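Local atomic coordinates of serine acetyltransferase (Neisseria gonorrhoeae, PDB entry 6WYE), a protein that probably transfers the acetyl group of acetyl-CoA to the hydroxyl of L-serine, the first of two steps from serine to cysteine. Residues T185-G190 and I199-G204; V205-S210 and V225-N230; R217-G222 and A231-N236. One frame throughout, in Å; residues are numbered along the deposited sequence.

Overall arrangement
The three contacts follow successive turns of a left-handed parallel beta-helix, beyond the helical N-terminal part of the chain. Contact 1 comes first: the chain leaves 185-190, passes through strand 194-195 and returns at 199-204, joining two sheets of the prism. It is complete before contact 2 begins at Val-205, the very next residue. Contacts 2 and 3 cross, because their segments alternate along the chain: 205-210, 217-222, 225-230, 231-236. Contact 2 ties strand 206-208 to strand 226-227, while contact 3 ties strand 220-221 to strand 232-234. Both also touch one bound malate, and strands 188-189, 206-208 and 232-234 lie side by side in one parallel sheet.

Contact 1: T185-G190 and I199-G204; sequences TGFVAG and ISILHG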
ATOM      1  N   THR A 185      -8.541   9.070  23.247  1.00 28.87           N
ATOM      2  CA  THR A 185      -9.633   8.303  22.646  1.00 28.39           C
ATOM      3  C   THR A 185     -10.996   8.791  23.118  1.00 25.79           C
ATOM      4  O   THR A 185     -11.263   8.863  24.318  1.00 26.98           O
ATOM      5  CB  THR A 185      -9.491   6.826  22.985  1.00 28.54           C
ATOM      6  OG1 THR A 185      -8.124   6.429  22.793  1.00 31.54           O
ATOM      7  CG2 THR A 185     -10.396   5.999  22.075  1.00 28.53           C
ATOM      8  N   GLY A 186     -11.864   9.109  22.165  1.00 26.48           N
ATOM      9  CA  GLY A 186     -13.222   9.498  22.500  1.00 27.45           C
ATOM     10  C   GLY A 186     -13.442  10.977  22.739  1.00 29.64           C
ATOM     11  O   GLY A 186     -14.573  11.372  23.041  1.00 29.26           O
ATOM     12  N   PHE A 187     -12.403  11.807  22.639  1.00 28.23           N
ATOM     13  CA  PHE A 187     -12.582  13.243  22.815  1.00 27.08           C
ATOM     14  C   PHE A 187     -13.422  13.820  21.688  1.00 27.98           C
ATOM     15  O   PHE A 187     -13.252  13.476  20.515  1.00 28.23           O
ATOM     16  CB  PHE A 187     -11.229  13.962  22.867  1.00 29.26           C
ATOM     17  CG  PHE A 187     -11.340  15.451  23.061  1.00 30.38           C
ATOM     18  CD1 PHE A 187     -11.865  15.975  24.244  1.00 31.02           C
ATOM     19  CD2 PHE A 187     -10.906  16.334  22.078  1.00 30.68           C
ATOM     20  CE1 PHE A 187     -11.960  17.351  24.444  1.00 31.06           C
ATOM     21  CE2 PHE A 187     -11.007  17.718  22.268  1.00 33.04           C
ATOM     22  CZ  PHE A 187     -11.543  18.226  23.462  1.00 31.53           C
ATOM     23  N   VAL A 188     -14.359  14.690  22.056  1.00 27.36           N
ATOM     24  CA  VAL A 188     -15.251  15.334  21.105  1.00 27.82           C
ATOM     25  C   VAL A 188     -15.333  16.801  21.495  1.00 28.22           C
ATOM     26  O   VAL A 188     -15.552  17.115  22.666  1.00 29.59           O
ATOM     27  CB  VAL A 188     -16.655  14.695  21.108  1.00 28.75           C
ATOM     28  CG1 VAL A 188     -17.644  15.577  20.374  1.00 28.92           C
ATOM     29  CG2 VAL A 188     -16.636  13.311  20.485  1.00 27.83           C
ATOM     30  N   ALA A 189     -15.146  17.694  20.528  1.00 27.80           N
ATOM     31  CA  ALA A 189     -15.352  19.119  20.750  1.00 32.69           C
ATOM     32  C   ALA A 189     -16.063  19.656  19.524  1.00 32.73           C
ATOM     33  O   ALA A 189     -15.577  19.473  18.404  1.00 31.45           O
ATOM     34  CB  ALA A 189     -14.019  19.861  20.984  1.00 33.14           C
ATOM     35  N   GLY A 190     -17.212  20.305  19.726  1.00 30.37           N
ATOM     36  CA  GLY A 190     -18.082  20.682  18.630  1.00 30.55           C
ATOM     37  C   GLY A 190     -17.823  22.075  18.072  1.00 31.16           C
ATOM     38  O   GLY A 190     -16.913  22.791  18.489  1.00 30.85           O
ATOM     39  N   ILE A 199      -4.943  24.190  29.726  1.00 34.92           N
ATOM     40  CA  ILE A 199      -6.037  23.291  30.074  1.00 35.59           C
ATOM     41  C   ILE A 199      -5.554  21.852  29.924  1.00 37.15           C
ATOM     42  O   ILE A 199      -4.759  21.539  29.029  1.00 32.46           O
ATOM     43  CB  ILE A 199      -7.275  23.590  29.200  1.00 36.56           C
ATOM     44  CG1 ILE A 199      -7.788  25.006  29.510  1.00 37.26           C
ATOM     45  CG2 ILE A 199      -8.398  22.547  29.400  1.00 36.86           C
ATOM     46  CD1 ILE A 199      -8.794  25.544  28.502  1.00 36.41           C
ATOM     47  N   SER A 200      -6.034  20.976  30.800  1.00 36.27           N
ATOM     48  CA  SER A 200      -5.673  19.569  30.780  1.00 35.35           C
ATOM     49  C   SER A 200      -6.942  18.746  30.632  1.00 36.22           C
ATOM     50  O   SER A 200      -7.891  18.911  31.413  1.00 32.46           O
ATOM     51  CB  SER A 200      -4.945  19.163  32.065  1.00 34.74           C
ATOM     52  OG  SER A 200      -3.613  19.665  32.109  1.00 32.68           O
ATOM     53  N   ILE A 201      -6.948  17.837  29.661  1.00 31.33           N
ATOM     54  CA  ILE A 201      -8.148  17.088  29.306  1.00 33.15           C
ATOM     55  C   ILE A 201      -7.785  15.615  29.193  1.00 32.94           C
ATOM     56  O   ILE A 201      -6.779  15.262  28.564  1.00 29.84           O
ATOM     57  CB  ILE A 201      -8.757  17.582  27.975  1.00 35.23           C
ATOM     58  CG1 ILE A 201      -8.953  19.099  27.995  1.00 39.24           C
ATOM     59  CG2 ILE A 201     -10.070  16.882  27.694  1.00 31.31           C
ATOM     60  CD1 ILE A 201      -9.796  19.604  26.833  1.00 40.42           C
ATOM     61  N   LEU A 202      -8.625  14.753  29.759  1.00 31.09           N
ATOM     62  CA  LEU A 202      -8.415  13.316  29.659  1.00 30.97           C
ATOM     63  C   LEU A 202      -9.240  12.740  28.505  1.00 32.09           C
ATOM     64  O   LEU A 202     -10.091  13.407  27.907  1.00 29.96           O
ATOM     65  CB  LEU A 202      -8.758  12.626  30.986  1.00 30.11           C
ATOM     66  CG  LEU A 202      -7.641  12.550  32.048  1.00 28.64           C
ATOM     67  CD1 LEU A 202      -6.558  11.544  31.602  1.00 28.28           C
ATOM     68  CD2 LEU A 202      -7.006  13.909  32.352  1.00 28.45           C
ATOM     69  N   HIS A 203      -8.942  11.490  28.164  1.00 31.93           N
ATOM     70  CA  HIS A 203      -9.667  10.789  27.114  1.00 30.69           C
ATOM     71  C   HIS A 203     -11.164  10.723  27.440  1.00 31.45           C
ATOM     72  O   HIS A 203     -11.577  10.795  28.603  1.00 29.46           O
ATOM     73  CB  HIS A 203      -9.110   9.375  26.973  1.00 30.35           C
ATOM     74  CG  HIS A 203      -9.141   8.610  28.258  1.00 31.03           C
ATOM     75  ND1 HIS A 203      -8.196   8.783  29.244  1.00 31.45           N
ATOM     76  CD2 HIS A 203     -10.018   7.691  28.732  1.00 29.61           C
ATOM     77  CE1 HIS A 203      -8.485   8.002  30.272  1.00 29.76           C
ATOM     78  NE2 HIS A 203      -9.580   7.322  29.981  1.00 31.25           N
ATOM     79  N   GLY A 204     -11.981  10.578  26.394  1.00 30.35           N
ATOM     80  CA  GLY A 204     -13.417  10.403  26.559  1.00 31.69           C
ATOM     81  C   GLY A 204     -14.207  11.648  26.924  1.00 33.09           C
ATOM     82  O   GLY A 204     -15.433  11.552  27.123  1.00 32.41           O
TER
HETATM   83  O   HOH W   1     -16.363   9.963  24.558  1.00 36.22           O
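Phe-187 and Ile-201 meet in the apolar interior, where a ring and a branched chain cross at about a right angle. Two carbons of the isoleucine share the work: Ile-201 CG2 lies 3.8 Å and Ile-201 CD1 3.9 Å from Phe-187 CE1. The ring gets there because its CG stands anti to the backbone N (chi1 -179°), which carries its far end back toward 199-204. Next to this apolar pair the two backbones come together at glycine. Gly-204 N gives a hydrogen bond to Thr-185 O at 2.8 Å, but the angle at the hydrogen is only 124° and the bond is weak. A water supplements it, donating to Gly-186 O at 2.7 Å and to Gly-204 O at 3.2 Å, so that the carbonyls are bridged as well. Thr-185 O also lies 3.5 Å from His-203 CB, while the imidazole itself leads away and its NE2 is hydrogen-bonded to Thr-206 OG1 of a neighbouring subunit. Thr-185 OG1 turns to Lys-131, in helix 131-147. The contact thus forms a corner of the left-handed beta-helix: strand 188-189 runs between strands 168-169 and 206-208 in one sheet, strand 200-202 between 180-182 and 226-227 in another, and Leu-181 packs against both Phe-187 and Ile-201.

Contact 2: V205-S210 and V225-N230; sequences VTLGGS and VMIGAN. With LMR ((2S)-2-hydroxybutanedioic acid), chain I.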
ATOM      1  N   VAL A 205     -13.566  12.810  26.992  1.00 31.35           N
ATOM      2  CA  VAL A 205     -14.253  14.036  27.384  1.00 29.54           C
ATOM      3  C   VAL A 205     -15.048  14.590  26.209  1.00 31.48           C
ATOM      4  O   VAL A 205     -14.603  14.561  25.058  1.00 31.16           O
ATOM      5  CB  VAL A 205     -13.246  15.064  27.925  1.00 30.07           C
ATOM      6  CG1 VAL A 205     -13.851  16.472  27.964  1.00 33.53           C
ATOM      7  CG2 VAL A 205     -12.804  14.659  29.308  1.00 29.22           C
ATOM      8  N   THR A 206     -16.238  15.105  26.501  1.00 29.52           N
ATOM      9  CA  THR A 206     -17.111  15.691  25.496  1.00 30.08           C
ATOM     10  C   THR A 206     -17.319  17.165  25.793  1.00 30.21           C
ATOM     11  O   THR A 206     -17.767  17.516  26.888  1.00 32.31           O
ATOM     12  CB  THR A 206     -18.463  14.981  25.470  1.00 30.22           C
ATOM     13  OG1 THR A 206     -18.260  13.586  25.237  1.00 30.17           O
ATOM     14  CG2 THR A 206     -19.337  15.576  24.374  1.00 29.15           C
ATOM     15  N   LEU A 207     -16.978  18.020  24.825  1.00 30.04           N
ATOM     16  CA  LEU A 207     -17.408  19.418  24.819  1.00 31.98           C
ATOM     17  C   LEU A 207     -18.502  19.513  23.766  1.00 32.69           C
ATOM     18  O   LEU A 207     -18.272  19.859  22.606  1.00 32.87           O
ATOM     19  CB  LEU A 207     -16.231  20.348  24.543  1.00 31.03           C
ATOM     20  CG  LEU A 207     -15.044  19.987  25.452  1.00 33.44           C
ATOM     21  CD1 LEU A 207     -13.823  20.796  25.120  1.00 32.28           C
ATOM     22  CD2 LEU A 207     -15.386  20.129  26.938  1.00 30.71           C
ATOM     23  N   GLY A 208     -19.720  19.165  24.187  1.00 32.40           N
ATOM     24  CA  GLY A 208     -20.793  18.838  23.279  1.00 31.23           C
ATOM     25  C   GLY A 208     -21.861  19.921  23.222  1.00 34.25           C
ATOM     26  O   GLY A 208     -21.946  20.814  24.068  1.00 32.57           O
ATOM     27  N   GLY A 209     -22.683  19.815  22.178  1.00 34.01           N
ATOM     28  CA  GLY A 209     -23.747  20.757  21.927  1.00 34.55           C
ATOM     29  C   GLY A 209     -25.078  20.303  22.493  1.00 38.50           C
ATOM     30  O   GLY A 209     -25.218  19.219  23.057  1.00 38.71           O
ATOM     31  N   SER A 210     -26.068  21.186  22.363  1.00 39.18           N
ATOM     32  CA  SER A 210     -27.442  20.896  22.748  1.00 40.66           C
ATOM     33  C   SER A 210     -28.361  21.574  21.745  1.00 42.20           C
ATOM     34  O   SER A 210     -28.069  22.680  21.274  1.00 42.49           O
ATOM     35  CB  SER A 210     -27.753  21.370  24.173  1.00 38.84           C
ATOM     36  OG  SER A 210     -29.034  20.910  24.603  1.00 37.71           O
ATOM     37  N   VAL A 225      -8.169  25.011  33.583  1.00 38.05           N
ATOM     38  CA  VAL A 225      -9.123  23.956  33.925  1.00 38.32           C
ATOM     39  C   VAL A 225      -8.510  22.569  33.744  1.00 42.18           C
ATOM     40  O   VAL A 225      -7.667  22.330  32.859  1.00 39.80           O
ATOM     41  CB  VAL A 225     -10.404  24.113  33.089  1.00 35.46           C
ATOM     42  CG1 VAL A 225     -11.328  22.891  33.244  1.00 33.76           C
ATOM     43  CG2 VAL A 225     -11.140  25.401  33.492  1.00 35.43           C
ATOM     44  N   MET A 226      -8.933  21.642  34.598  1.00 38.91           N
ATOM     45  CA  MET A 226      -8.674  20.227  34.407  1.00 37.12           C
ATOM     46  C   MET A 226     -10.009  19.509  34.229  1.00 37.88           C
ATOM     47  O   MET A 226     -10.949  19.738  34.997  1.00 35.77           O
ATOM     48  CB  MET A 226      -7.905  19.656  35.591  1.00 37.37           C
ATOM     49  CG  MET A 226      -7.273  18.317  35.310  1.00 40.46           C
ATOM     50  SD  MET A 226      -8.464  16.991  35.520  1.00 45.78           S
ATOM     51  CE  MET A 226      -8.276  16.690  37.285  1.00 45.80           C
ATOM     52  N   ILE A 227     -10.094  18.645  33.214  1.00 35.74           N
ATOM     53  CA  ILE A 227     -11.297  17.855  32.949  1.00 33.50           C
ATOM     54  C   ILE A 227     -10.913  16.383  32.986  1.00 33.82           C
ATOM     55  O   ILE A 227     -10.093  15.931  32.171  1.00 31.49           O
ATOM     56  CB  ILE A 227     -11.940  18.197  31.598  1.00 31.87           C
ATOM     57  CG1 ILE A 227     -12.031  19.708  31.369  1.00 31.29           C
ATOM     58  CG2 ILE A 227     -13.322  17.529  31.482  1.00 28.51           C
ATOM     59  CD1 ILE A 227     -12.637  20.067  30.027  1.00 28.32           C
ATOM     60  N   GLY A 228     -11.521  15.631  33.924  1.00 33.79           N
ATOM     61  CA  GLY A 228     -11.208  14.227  34.105  1.00 34.27           C
ATOM     62  C   GLY A 228     -11.855  13.324  33.059  1.00 35.26           C
ATOM     63  O   GLY A 228     -12.741  13.737  32.309  1.00 34.83           O
ATOM     64  N   ALA A 229     -11.435  12.056  33.071  1.00 33.43           N
ATOM     65  CA  ALA A 229     -11.829  11.098  32.040  1.00 34.72           C
ATOM     66  C   ALA A 229     -13.347  10.930  31.934  1.00 34.60           C
ATOM     67  O   ALA A 229     -14.061  10.838  32.938  1.00 32.20           O
ATOM     68  CB  ALA A 229     -11.178   9.739  32.315  1.00 34.83           C
ATOM     69  N   ASN A 230     -13.829  10.905  30.687  1.00 30.54           N
ATOM     70  CA  ASN A 230     -15.212  10.618  30.323  1.00 30.38           C
ATOM     71  C   ASN A 230     -16.210  11.610  30.924  1.00 33.68           C
ATOM     72  O   ASN A 230     -17.391  11.290  31.052  1.00 33.59           O
ATOM     73  CB  ASN A 230     -15.604   9.184  30.683  1.00 30.88           C
ATOM     74  CG  ASN A 230     -15.410   8.235  29.515  1.00 38.61           C
ATOM     75  OD1 ASN A 230     -15.554   8.631  28.357  1.00 36.57           O
ATOM     76  ND2 ASN A 230     -15.062   6.989  29.806  1.00 43.46           N
TER
HETATM   77  C1  LMR I 303     -24.029  19.994  17.296  1.00 35.92           C
HETATM   78  O1A LMR I 303     -24.555  20.620  18.164  1.00 35.24           O
HETATM   79  O1B LMR I 303     -23.405  20.485  16.403  1.00 34.92           O
HETATM   80  C2  LMR I 303     -24.159  18.466  17.351  1.00 34.06           C
HETATM   81  O2  LMR I 303     -23.411  17.826  16.349  1.00 32.37           O
HETATM   82  C3  LMR I 303     -23.772  17.925  18.731  1.00 33.63           C
HETATM   83  C4  LMR I 303     -22.327  18.239  19.076  1.00 37.16           C
HETATM   84  O4A LMR I 303     -21.682  18.875  18.307  1.00 38.05           O
HETATM   85  O4B LMR I 303     -21.882  17.815  20.092  1.00 37.49           O
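The interior of the left-handed parallel beta-helix, the fold of the hexapeptide-repeat acyltransferases, is where Val-205 and Ile-227 meet. They belong to different walls of the triangular prism: Val-205 leads into strand 206-208, and Ile-227 ends strand 226-227 in the next sheet round. No hydrogen bond joins the two segments, which hold together by branched aliphatic side chains. Ile-227 points toward the other segment and sets its CG2 against both methyls of the valine, 3.6 Å from Val-205 CG2 and 3.7 Å from Val-205 CG1, the two side chains crossing at about a right angle. Ile-227 CG1 stands beside the backbone N (chi1 -45°), anti to the carbonyl carbon, which sends the other arm of the isoleucine toward Leu-207. That arm ends in Ile-227 CD1, 4.1 Å from Leu-207 CD2, a looser contact made by the far end of the leucine.

Neighbouring turns continue the apolar filling: Phe-187 packs on Val-205 and Leu-207, and Ile-233 on Leu-207 and Ile-227. At the corner the packing tightens, with Val-205 CG2 only 3.1 Å from the carbonyl oxygen of Gly-228. Asn-230, whose backbone comes close to Val-205 and whose CB is directed away from 205-210, has its OD1 in a weak hydrogen bond with ND2 of Asn-230 in a neighbouring subunit.

At the end of strand 206-208, segment 205-210 borders a malate pocket shared between subunits, where Asp-117, Asp-182 and His-183 of a neighbouring chain also bind the ligand. Gly-208 places its CA 3.5 Å from malate O4B, and Gly-209 N donates to that oxygen at 3.0 Å in a nearly straight bond of 164°.

Contact 3: R217-G222 and A231-N236; sequences RHPKIG and ASILGN. With LMR ((2S)-2-hydroxybutanedioic acid), chain I.
Gly-235 turns its carbonyl oxygen onto a peptide group that has no hydrogen to give it. The oxygen stands over the face of the bond between His-218 and Pro-219, 3.0 Å from His-218 C and equally close to Pro-219 N, a tertiary amide nitrogen, so this is close packing of polar atoms without a hydrogen bond. The segments make no hydrogen bond to one another; a CA-H...O contact runs the other way, from Gly-235 CA to Arg-217 O at 3.4 Å. Gly-235 adopts backbone angles (phi 95°, psi 176°) suited to a residue without a side chain.

The proline ring then leans on Ile-233. Pro-219 CG lies 3.5 Å from Ile-233 CG2, tight for two carbons, while Ile-221 and Ile-233 reach tip to tip through their CD1 atoms. These isoleucines lie in the interior of the left-handed beta-helix, the hexapeptide-repeat domain, where strand 220-221 and strand 232-234 belong to different faces of the prism; Leu-207 of the preceding turn and Ile-239, from the strand that follows, also pack on Ile-233.

On the outer side, Arg-217 and His-218 grip the two ends of the malate. With its chain extended from CG to NE, the arginine presents the edge of its guanidinium to one carboxylate: Arg-217 NE donates to malate O1A and Arg-217 NH2 to malate O1B, both at 2.8 Å. His-218 CE1 lies over one face of that guanidinium, offset toward its rim. The imidazole of His-218 gives its NE2 hydrogen to malate O4A at 2.9 Å and 173°. Second-shell residues probably fix both groups, since His-218 ND1 is hydrogen-bonded to Thr-192 OG1 and Arg-217 NH2 forms a salt bridge with Glu-191.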
ATOM      1  N   ARG A 217     -23.549  26.975  21.020  1.00 44.31           N
ATOM      2  CA  ARG A 217     -24.228  25.871  21.693  1.00 40.13           C
ATOM      3  C   ARG A 217     -23.273  24.869  22.333  1.00 36.80           C
ATOM      4  O   ARG A 217     -23.731  23.787  22.726  1.00 36.83           O
ATOM      5  CB  ARG A 217     -25.151  25.137  20.701  1.00 41.22           C
ATOM      6  CG  ARG A 217     -24.403  24.471  19.558  1.00 37.52           C
ATOM      7  CD  ARG A 217     -25.351  24.019  18.445  1.00 39.05           C
ATOM      8  NE  ARG A 217     -24.616  23.285  17.425  1.00 38.96           N
ATOM      9  CZ  ARG A 217     -23.961  23.854  16.418  1.00 40.44           C
ATOM     10  NH1 ARG A 217     -23.949  25.173  16.281  1.00 39.83           N
ATOM     11  NH2 ARG A 217     -23.310  23.105  15.542  1.00 40.06           N
ATOM     12  N   HIS A 218     -21.978  25.157  22.409  1.00 36.76           N
ATOM     13  CA  HIS A 218     -20.957  24.313  23.014  1.00 37.26           C
ATOM     14  C   HIS A 218     -20.245  25.063  24.136  1.00 39.62           C
ATOM     15  O   HIS A 218     -20.284  26.298  24.189  1.00 40.27           O
ATOM     16  CB  HIS A 218     -19.931  23.859  21.964  1.00 35.66           C
ATOM     17  CG  HIS A 218     -20.521  23.041  20.855  1.00 36.47           C
ATOM     18  ND1 HIS A 218     -21.047  23.604  19.708  1.00 36.83           N
ATOM     19  CD2 HIS A 218     -20.651  21.700  20.710  1.00 35.63           C
ATOM     20  CE1 HIS A 218     -21.471  22.643  18.902  1.00 35.65           C
ATOM     21  NE2 HIS A 218     -21.249  21.478  19.488  1.00 35.77           N
ATOM     22  N   PRO A 219     -19.587  24.347  25.052  1.00 39.84           N
ATOM     23  CA  PRO A 219     -18.963  25.007  26.206  1.00 40.26           C
ATOM     24  C   PRO A 219     -17.806  25.905  25.809  1.00 42.50           C
ATOM     25  O   PRO A 219     -17.167  25.745  24.766  1.00 43.59           O
ATOM     26  CB  PRO A 219     -18.465  23.842  27.070  1.00 40.09           C
ATOM     27  CG  PRO A 219     -19.242  22.667  26.605  1.00 42.13           C
ATOM     28  CD  PRO A 219     -19.543  22.879  25.166  1.00 38.84           C
ATOM     29  N   LYS A 220     -17.549  26.875  26.672  1.00 41.07           N
ATOM     30  CA  LYS A 220     -16.343  27.686  26.615  1.00 41.91           C
ATOM     31  C   LYS A 220     -15.586  27.472  27.914  1.00 39.30           C
ATOM     32  O   LYS A 220     -16.140  27.681  29.000  1.00 40.83           O
ATOM     33  CB  LYS A 220     -16.690  29.152  26.375  1.00 45.30           C
ATOM     34  CG  LYS A 220     -17.775  29.281  25.332  1.00 47.11           C
ATOM     35  CD  LYS A 220     -17.670  30.540  24.505  1.00 50.10           C
ATOM     36  CE  LYS A 220     -18.814  30.565  23.498  1.00 52.54           C
ATOM     37  NZ  LYS A 220     -19.024  31.880  22.835  1.00 52.15           N
ATOM     38  N   ILE A 221     -14.340  27.008  27.799  1.00 37.92           N
ATOM     39  CA  ILE A 221     -13.539  26.563  28.931  1.00 37.17           C
ATOM     40  C   ILE A 221     -12.472  27.616  29.223  1.00 41.02           C
ATOM     41  O   ILE A 221     -11.700  27.996  28.329  1.00 38.33           O
ATOM     42  CB  ILE A 221     -12.883  25.195  28.654  1.00 35.54           C
ATOM     43  CG1 ILE A 221     -13.908  24.198  28.080  1.00 34.91           C
ATOM     44  CG2 ILE A 221     -12.206  24.672  29.918  1.00 35.15           C
ATOM     45  CD1 ILE A 221     -14.962  23.729  29.062  1.00 30.40           C
ATOM     46  N   GLY A 222     -12.412  28.069  30.487  1.00 42.02           N
ATOM     47  CA  GLY A 222     -11.427  29.059  30.884  1.00 42.81           C
ATOM     48  C   GLY A 222     -10.043  28.470  31.144  1.00 42.19           C
ATOM     49  O   GLY A 222      -9.854  27.256  31.233  1.00 40.92           O
ATOM     50  N   ALA A 231     -15.760  12.806  31.301  1.00 31.39           N
ATOM     51  CA  ALA A 231     -16.691  13.867  31.664  1.00 30.75           C
ATOM     52  C   ALA A 231     -17.368  14.411  30.412  1.00 33.42           C
ATOM     53  O   ALA A 231     -16.798  14.389  29.312  1.00 31.61           O
ATOM     54  CB  ALA A 231     -15.963  15.002  32.392  1.00 30.02           C
ATOM     55  N   SER A 232     -18.601  14.898  30.583  1.00 31.01           N
ATOM     56  CA  SER A 232     -19.353  15.542  29.512  1.00 32.69           C
ATOM     57  C   SER A 232     -19.759  16.947  29.926  1.00 33.79           C
ATOM     58  O   SER A 232     -20.306  17.149  31.017  1.00 35.05           O
ATOM     59  CB  SER A 232     -20.605  14.749  29.160  1.00 33.79           C
ATOM     60  OG  SER A 232     -20.260  13.508  28.581  1.00 38.94           O
ATOM     61  N   ILE A 233     -19.512  17.910  29.051  1.00 31.56           N
ATOM     62  CA  ILE A 233     -19.867  19.304  29.279  1.00 34.22           C
ATOM     63  C   ILE A 233     -20.717  19.713  28.092  1.00 34.57           C
ATOM     64  O   ILE A 233     -20.226  19.723  26.953  1.00 37.23           O
ATOM     65  CB  ILE A 233     -18.624  20.190  29.433  1.00 35.75           C
ATOM     66  CG1 ILE A 233     -17.662  19.555  30.441  1.00 34.39           C
ATOM     67  CG2 ILE A 233     -19.000  21.596  29.885  1.00 35.20           C
ATOM     68  CD1 ILE A 233     -16.388  20.341  30.687  1.00 37.79           C
ATOM     69  N   LEU A 234     -21.998  20.007  28.339  1.00 30.76           N
ATOM     70  CA  LEU A 234     -23.002  20.102  27.290  1.00 32.44           C
ATOM     71  C   LEU A 234     -23.680  21.469  27.286  1.00 37.62           C
ATOM     72  O   LEU A 234     -24.091  21.973  28.336  1.00 38.35           O
ATOM     73  CB  LEU A 234     -24.073  19.005  27.467  1.00 34.24           C
ATOM     74  CG  LEU A 234     -23.513  17.580  27.558  1.00 33.82           C
ATOM     75  CD1 LEU A 234     -24.627  16.570  27.736  1.00 33.62           C
ATOM     76  CD2 LEU A 234     -22.687  17.285  26.306  1.00 31.00           C
ATOM     77  N   GLY A 235     -23.830  22.043  26.095  1.00 39.66           N
ATOM     78  CA  GLY A 235     -24.534  23.298  25.946  1.00 42.86           C
ATOM     79  C   GLY A 235     -23.620  24.511  25.946  1.00 42.68           C
ATOM     80  O   GLY A 235     -22.394  24.437  26.111  1.00 39.56           O
ATOM     81  N   ASN A 236     -24.256  25.664  25.724  1.00 42.71           N
ATOM     82  CA  ASN A 236     -23.583  26.962  25.669  1.00 43.25           C
ATOM     83  C   ASN A 236     -23.340  27.464  27.092  1.00 45.67           C
ATOM     84  O   ASN A 236     -23.958  28.414  27.570  1.00 49.51           O
ATOM     85  CB  ASN A 236     -24.424  27.952  24.869  1.00 44.75           C
ATOM     86  CG  ASN A 236     -23.722  29.288  24.657  1.00 47.52           C
ATOM     87  OD1 ASN A 236     -22.495  29.384  24.729  1.00 49.45           O
ATOM     88  ND2 ASN A 236     -24.503  30.324  24.391  1.00 48.49           N
TER
HETATM   89  C1  LMR I 303     -24.029  19.994  17.296  1.00 35.92           C
HETATM   90  O1A LMR I 303     -24.555  20.620  18.164  1.00 35.24           O
HETATM   91  O1B LMR I 303     -23.405  20.485  16.403  1.00 34.92           O
HETATM   92  C2  LMR I 303     -24.159  18.466  17.351  1.00 34.06           C
HETATM   93  O2  LMR I 303     -23.411  17.826  16.349  1.00 32.37           O
HETATM   94  C3  LMR I 303     -23.772  17.925  18.731  1.00 33.63           C
HETATM   95  C4  LMR I 303     -22.327  18.239  19.076  1.00 37.16           C
HETATM   96  O4A LMR I 303     -21.682  18.875  18.307  1.00 38.05           O
HETATM   97  O4B LMR I 303     -21.882  17.815  20.092  1.00 37.49           O